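Local coordinates for 4-alpha-glucanotransferase (Corynebacterium glutamicum, PDB 5B68), which is an amylomaltase of the 4-alpha-glucanotransferase family, with a TIM-barrel domain and an N-terminal beta-sandwich domain, at residues Ile161-Leu173 with Asp519-Ile531. Residues are numbered along the deposited sequence; the frame is centred on the assembly and turned at random.
Sequences ITPARLSTADKYL and DALAQRGIMGTSI. With SO4 (sulfate ion), chain H.
R524 reaches across to the end of strand 153-162, and its NH1 serves two acceptors there: T162 OG1 at 2.9 Å, close to the guanidinium plane, and the carbonyl oxygen P163 O at 2.8 Å, approached from above the carbonyl plane. A bend at chi2 (-96°) swings the guanidinium over to them, although the CB of R524 points away. Water 1 accepts from R524 NH2 and also bonds T162 OG1, closing a small ring with the guanidinium of the buried R524. Its backbone serves too: L166 N donates to R524 O at 2.9 Å, almost straight at 177°.

R165, from 161-173, is extended from CG to NE and lays one guanidinium face over G525 CA. NE and NH1 both grip D170 OD1, from the same face of the carboxylate, while R165 NH2 makes just a weak bond to A522 O at 3.3 Å. That carbonyl already accepts G525 N in the Schellman motif ending helix 515-523. A169 CB packs 3.5 Å from G525 CA, directly against the backbone of the turn. Water 2 donates to both G525 O and T168 OG1; the latter also bonds A503 O.

Beyond the turn, M527 CE rests near Y172 CB as the chain enters barrel strand 528-531. The contact thus joins the linker between the beta sandwich and the barrel to a barrel helix-strand turn, with L166 and I526 packing on helix 487-500.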
loop_
_atom_site.group_PDB
_atom_site.type_symbol
_atom_site.label_atom_id
_atom_site.label_comp_id
_atom_site.label_asym_id
_atom_site.label_seq_id
_atom_site.Cartn_x
_atom_site.Cartn_y
_atom_site.Cartn_z
ATOM N N ILE A 161 4.640 13.883 16.631
ATOM C CA ILE A 161 4.706 13.054 17.816
ATOM C C ILE A 161 3.860 11.761 17.593
ATOM O O ILE A 161 2.659 11.808 17.237
ATOM C CB ILE A 161 4.175 13.844 19.012
ATOM C CG1 ILE A 161 4.970 15.169 19.218
ATOM C CG2 ILE A 161 4.212 12.995 20.251
ATOM C CD1 ILE A 161 6.471 14.975 19.464
ATOM N N THR A 162 4.512 10.624 17.757
ATOM C CA THR A 162 3.980 9.375 17.259
ATOM C C THR A 162 3.768 8.409 18.425
ATOM O O THR A 162 4.385 8.539 19.482
ATOM C CB THR A 162 4.898 8.771 16.234
ATOM O OG1 THR A 162 6.082 8.287 16.855
ATOM C CG2 THR A 162 5.233 9.726 15.073
ATOM N N PRO A 163 2.786 7.506 18.284
ATOM C CA PRO A 163 2.504 6.617 19.430
ATOM C C PRO A 163 3.496 5.481 19.601
ATOM O O PRO A 163 3.981 4.894 18.621
ATOM C CB PRO A 163 1.086 6.113 19.134
ATOM C CG PRO A 163 1.060 6.076 17.645
ATOM C CD PRO A 163 1.801 7.311 17.201
ATOM N N ALA A 164 3.763 5.123 20.855
ATOM C CA ALA A 164 4.611 3.990 21.125
ATOM C C ALA A 164 4.055 2.639 20.535
ATOM O O ALA A 164 4.812 1.854 20.034
ATOM C CB ALA A 164 4.864 3.878 22.643
ATOM N N ARG A 165 2.727 2.434 20.608
ATOM C CA ARG A 165 2.114 1.185 20.204
ATOM C C ARG A 165 0.655 1.395 19.795
ATOM O O ARG A 165 -0.118 2.105 20.448
ATOM C CB ARG A 165 2.189 0.209 21.358
ATOM C CG ARG A 165 1.853 -1.257 20.991
ATOM C CD ARG A 165 1.882 -2.147 22.245
ATOM N NE ARG A 165 1.397 -3.523 21.975
ATOM C CZ ARG A 165 2.066 -4.461 21.318
ATOM N NH1 ARG A 165 1.522 -5.673 21.225
ATOM N NH2 ARG A 165 3.288 -4.254 20.777
ATOM N N LEU A 166 0.295 0.792 18.680
ATOM C CA LEU A 166 -1.078 0.753 18.190
ATOM C C LEU A 166 -1.973 -0.019 19.199
ATOM O O LEU A 166 -1.631 -1.148 19.550
ATOM C CB LEU A 166 -1.099 0.006 16.846
ATOM C CG LEU A 166 -0.527 0.794 15.720
ATOM C CD1 LEU A 166 -0.152 -0.082 14.573
ATOM C CD2 LEU A 166 -1.521 1.871 15.287
ATOM N N SER A 167 -3.045 0.600 19.647
ATOM C CA SER A 167 -4.017 -0.034 20.584
ATOM C C SER A 167 -4.664 -1.299 20.025
ATOM O O SER A 167 -4.952 -2.238 20.813
ATOM C CB SER A 167 -5.065 0.981 20.998
ATOM O OG SER A 167 -4.433 2.097 21.510
ATOM N N THR A 168 -4.835 -1.403 18.693
ATOM C CA THR A 168 -5.441 -2.607 18.126
ATOM C C THR A 168 -4.567 -3.870 18.336
ATOM O O THR A 168 -5.071 -5.008 18.265
ATOM C CB THR A 168 -5.683 -2.463 16.604
ATOM O OG1 THR A 168 -4.515 -1.915 15.991
ATOM C CG2 THR A 168 -6.957 -1.584 16.293
ATOM N N ALA A 169 -3.254 -3.694 18.480
ATOM C CA ALA A 169 -2.317 -4.832 18.599
ATOM C C ALA A 169 -2.710 -5.714 19.811
ATOM O O ALA A 169 -3.007 -6.911 19.654
ATOM C CB ALA A 169 -0.858 -4.335 18.661
ATOM N N ASP A 170 -2.777 -5.123 20.995
ATOM C CA ASP A 170 -3.173 -5.908 22.179
ATOM C C ASP A 170 -4.635 -6.364 22.153
ATOM O O ASP A 170 -4.968 -7.443 22.716
ATOM C CB ASP A 170 -2.921 -5.169 23.505
ATOM C CG ASP A 170 -1.439 -4.998 23.849
ATOM O OD1 ASP A 170 -0.524 -5.532 23.181
ATOM O OD2 ASP A 170 -1.208 -4.222 24.800
ATOM N N LYS A 171 -5.498 -5.571 21.516
ATOM C CA LYS A 171 -6.885 -5.959 21.384
ATOM C C LYS A 171 -7.036 -7.291 20.716
ATOM O O LYS A 171 -7.699 -8.196 21.277
ATOM C CB LYS A 171 -7.720 -4.892 20.683
ATOM C CG LYS A 171 -9.171 -5.317 20.467
ATOM C CD LYS A 171 -9.960 -4.192 19.834
ATOM C CE LYS A 171 -11.346 -4.607 19.462
ATOM N NZ LYS A 171 -12.193 -4.521 20.657
ATOM N N TYR A 172 -6.500 -7.408 19.523
ATOM C CA TYR A 172 -6.553 -8.643 18.784
ATOM C C TYR A 172 -5.644 -9.782 19.244
ATOM O O TYR A 172 -5.967 -10.924 19.023
ATOM C CB TYR A 172 -6.599 -8.390 17.285
ATOM C CG TYR A 172 -7.784 -7.523 16.968
ATOM C CD1 TYR A 172 -9.072 -7.986 17.169
ATOM C CD2 TYR A 172 -7.621 -6.223 16.545
ATOM C CE1 TYR A 172 -10.164 -7.193 16.918
ATOM C CE2 TYR A 172 -8.706 -5.418 16.294
ATOM C CZ TYR A 172 -9.980 -5.904 16.481
ATOM O OH TYR A 172 -11.050 -5.100 16.229
ATOM N N LEU A 173 -4.541 -9.462 19.905
ATOM C CA LEU A 173 -3.716 -10.495 20.506
ATOM C C LEU A 173 -4.530 -11.204 21.565
ATOM O O LEU A 173 -4.472 -12.407 21.707
ATOM C CB LEU A 173 -2.488 -9.888 21.166
ATOM C CG LEU A 173 -1.315 -9.547 20.260
ATOM C CD1 LEU A 173 -0.268 -8.778 21.037
ATOM C CD2 LEU A 173 -0.708 -10.795 19.667
ATOM N N ASP A 519 11.910 -5.687 14.985
ATOM C CA ASP A 519 11.585 -5.152 16.270
ATOM C C ASP A 519 10.961 -3.755 16.191
ATOM O O ASP A 519 10.065 -3.430 16.986
ATOM C CB ASP A 519 12.818 -5.106 17.203
ATOM C CG ASP A 519 13.249 -6.495 17.682
ATOM O OD1 ASP A 519 12.437 -7.439 17.570
ATOM O OD2 ASP A 519 14.409 -6.653 18.136
ATOM N N ALA A 520 11.448 -2.953 15.290
ATOM C CA ALA A 520 10.883 -1.593 15.133
ATOM C C ALA A 520 9.378 -1.694 14.752
ATOM O O ALA A 520 8.598 -0.900 15.217
ATOM C CB ALA A 520 11.618 -0.832 14.071
ATOM N N LEU A 521 9.011 -2.701 13.987
ATOM C CA LEU A 521 7.598 -2.928 13.591
ATOM C C LEU A 521 6.801 -3.519 14.741
ATOM O O LEU A 521 5.771 -2.988 15.157
ATOM C CB LEU A 521 7.494 -3.768 12.348
ATOM C CG LEU A 521 8.060 -3.143 11.051
ATOM C CD1 LEU A 521 8.133 -4.194 9.978
ATOM C CD2 LEU A 521 7.282 -1.904 10.624
ATOM N N ALA A 522 7.323 -4.574 15.341
ATOM C CA ALA A 522 6.599 -5.315 16.369
ATOM C C ALA A 522 6.365 -4.468 17.571
ATOM O O ALA A 522 5.319 -4.516 18.185
ATOM C CB ALA A 522 7.419 -6.508 16.846
ATOM N N GLN A 523 7.360 -3.677 17.918
ATOM C CA GLN A 523 7.176 -2.811 19.089
ATOM C C GLN A 523 6.048 -1.817 18.956
ATOM O O GLN A 523 5.342 -1.498 19.937
ATOM C CB GLN A 523 8.456 -2.057 19.405
ATOM C CG GLN A 523 9.503 -2.961 20.024
ATOM C CD GLN A 523 10.860 -2.283 20.152
ATOM O OE1 GLN A 523 10.990 -1.099 19.861
ATOM N NE2 GLN A 523 11.889 -3.051 20.567
ATOM N N ARG A 524 5.821 -1.394 17.743
ATOM C CA ARG A 524 4.674 -0.489 17.481
ATOM C C ARG A 524 3.344 -1.134 17.372
ATOM O O ARG A 524 2.332 -0.450 17.081
ATOM C CB ARG A 524 4.932 0.248 16.152
ATOM C CG ARG A 524 6.167 1.073 16.171
ATOM C CD ARG A 524 5.859 2.510 16.508
ATOM N NE ARG A 524 7.030 3.303 16.231
ATOM C CZ ARG A 524 7.132 4.618 16.425
ATOM N NH1 ARG A 524 6.137 5.395 16.911
ATOM N NH2 ARG A 524 8.292 5.195 16.086
ATOM N N GLY A 525 3.290 -2.476 17.501
ATOM C CA GLY A 525 2.100 -3.192 17.242
ATOM C C GLY A 525 1.679 -3.377 15.804
ATOM O O GLY A 525 0.493 -3.621 15.554
ATOM N N ILE A 526 2.658 -3.303 14.884
ATOM C CA ILE A 526 2.418 -3.577 13.505
ATOM C C ILE A 526 2.546 -5.088 13.290
ATOM O O ILE A 526 3.593 -5.687 13.639
ATOM C CB ILE A 526 3.364 -2.774 12.633
ATOM C CG1 ILE A 526 3.034 -1.258 12.804
ATOM C CG2 ILE A 526 3.261 -3.199 11.177
ATOM C CD1 ILE A 526 4.070 -0.298 12.170
ATOM N N MET A 527 1.526 -5.671 12.668
ATOM C CA MET A 527 1.460 -7.116 12.462
ATOM C C MET A 527 2.201 -7.524 11.272
ATOM O O MET A 527 2.299 -6.773 10.280
ATOM C CB MET A 527 0.010 -7.525 12.367
ATOM C CG MET A 527 -0.765 -7.248 13.634
ATOM S SD MET A 527 -2.455 -7.893 13.519
ATOM C CE MET A 527 -3.245 -7.003 14.861
ATOM N N GLY A 528 2.794 -8.721 11.339
ATOM C CA GLY A 528 3.359 -9.387 10.190
ATOM C C GLY A 528 2.350 -10.121 9.333
ATOM O O GLY A 528 1.151 -10.061 9.591
ATOM N N THR A 529 2.841 -10.831 8.318
ATOM C CA THR A 529 2.010 -11.673 7.463
ATOM C C THR A 529 2.651 -13.069 7.383
ATOM O O THR A 529 3.814 -13.184 7.007
ATOM C CB THR A 529 1.887 -11.100 6.028
ATOM O OG1 THR A 529 3.204 -10.846 5.504
ATOM C CG2 THR A 529 1.167 -9.817 6.054
ATOM N N SER A 530 1.890 -14.090 7.759
ATOM C CA SER A 530 2.262 -15.496 7.619
ATOM C C SER A 530 1.355 -16.151 6.593
ATOM O O SER A 530 0.106 -15.999 6.666
ATOM C CB SER A 530 2.024 -16.161 8.927
ATOM O OG SER A 530 2.869 -15.752 9.956
ATOM N N ILE A 531 1.931 -16.819 5.621
ATOM C CA ILE A 531 1.179 -17.426 4.510
ATOM C C ILE A 531 1.487 -18.930 4.552
ATOM O O ILE A 531 2.663 -19.349 4.469
ATOM C CB ILE A 531 1.581 -16.789 3.159
ATOM C CG1 ILE A 531 1.273 -15.291 3.178
ATOM C CG2 ILE A 531 0.803 -17.379 1.978
ATOM C CD1 ILE A 531 1.736 -14.586 1.899
HETATM S S SO4 H . -15.726 -5.871 19.538
HETATM O O1 SO4 H . -16.022 -5.781 20.989
HETATM O O2 SO4 H . -16.129 -4.643 18.785
HETATM O O3 SO4 H . -14.269 -6.074 19.408
HETATM O O4 SO4 H . -16.473 -7.025 18.984
HETATM O O HOH W 1 8.618 7.824 15.650
HETATM O O HOH W 2 -2.253 -3.308 14.533
#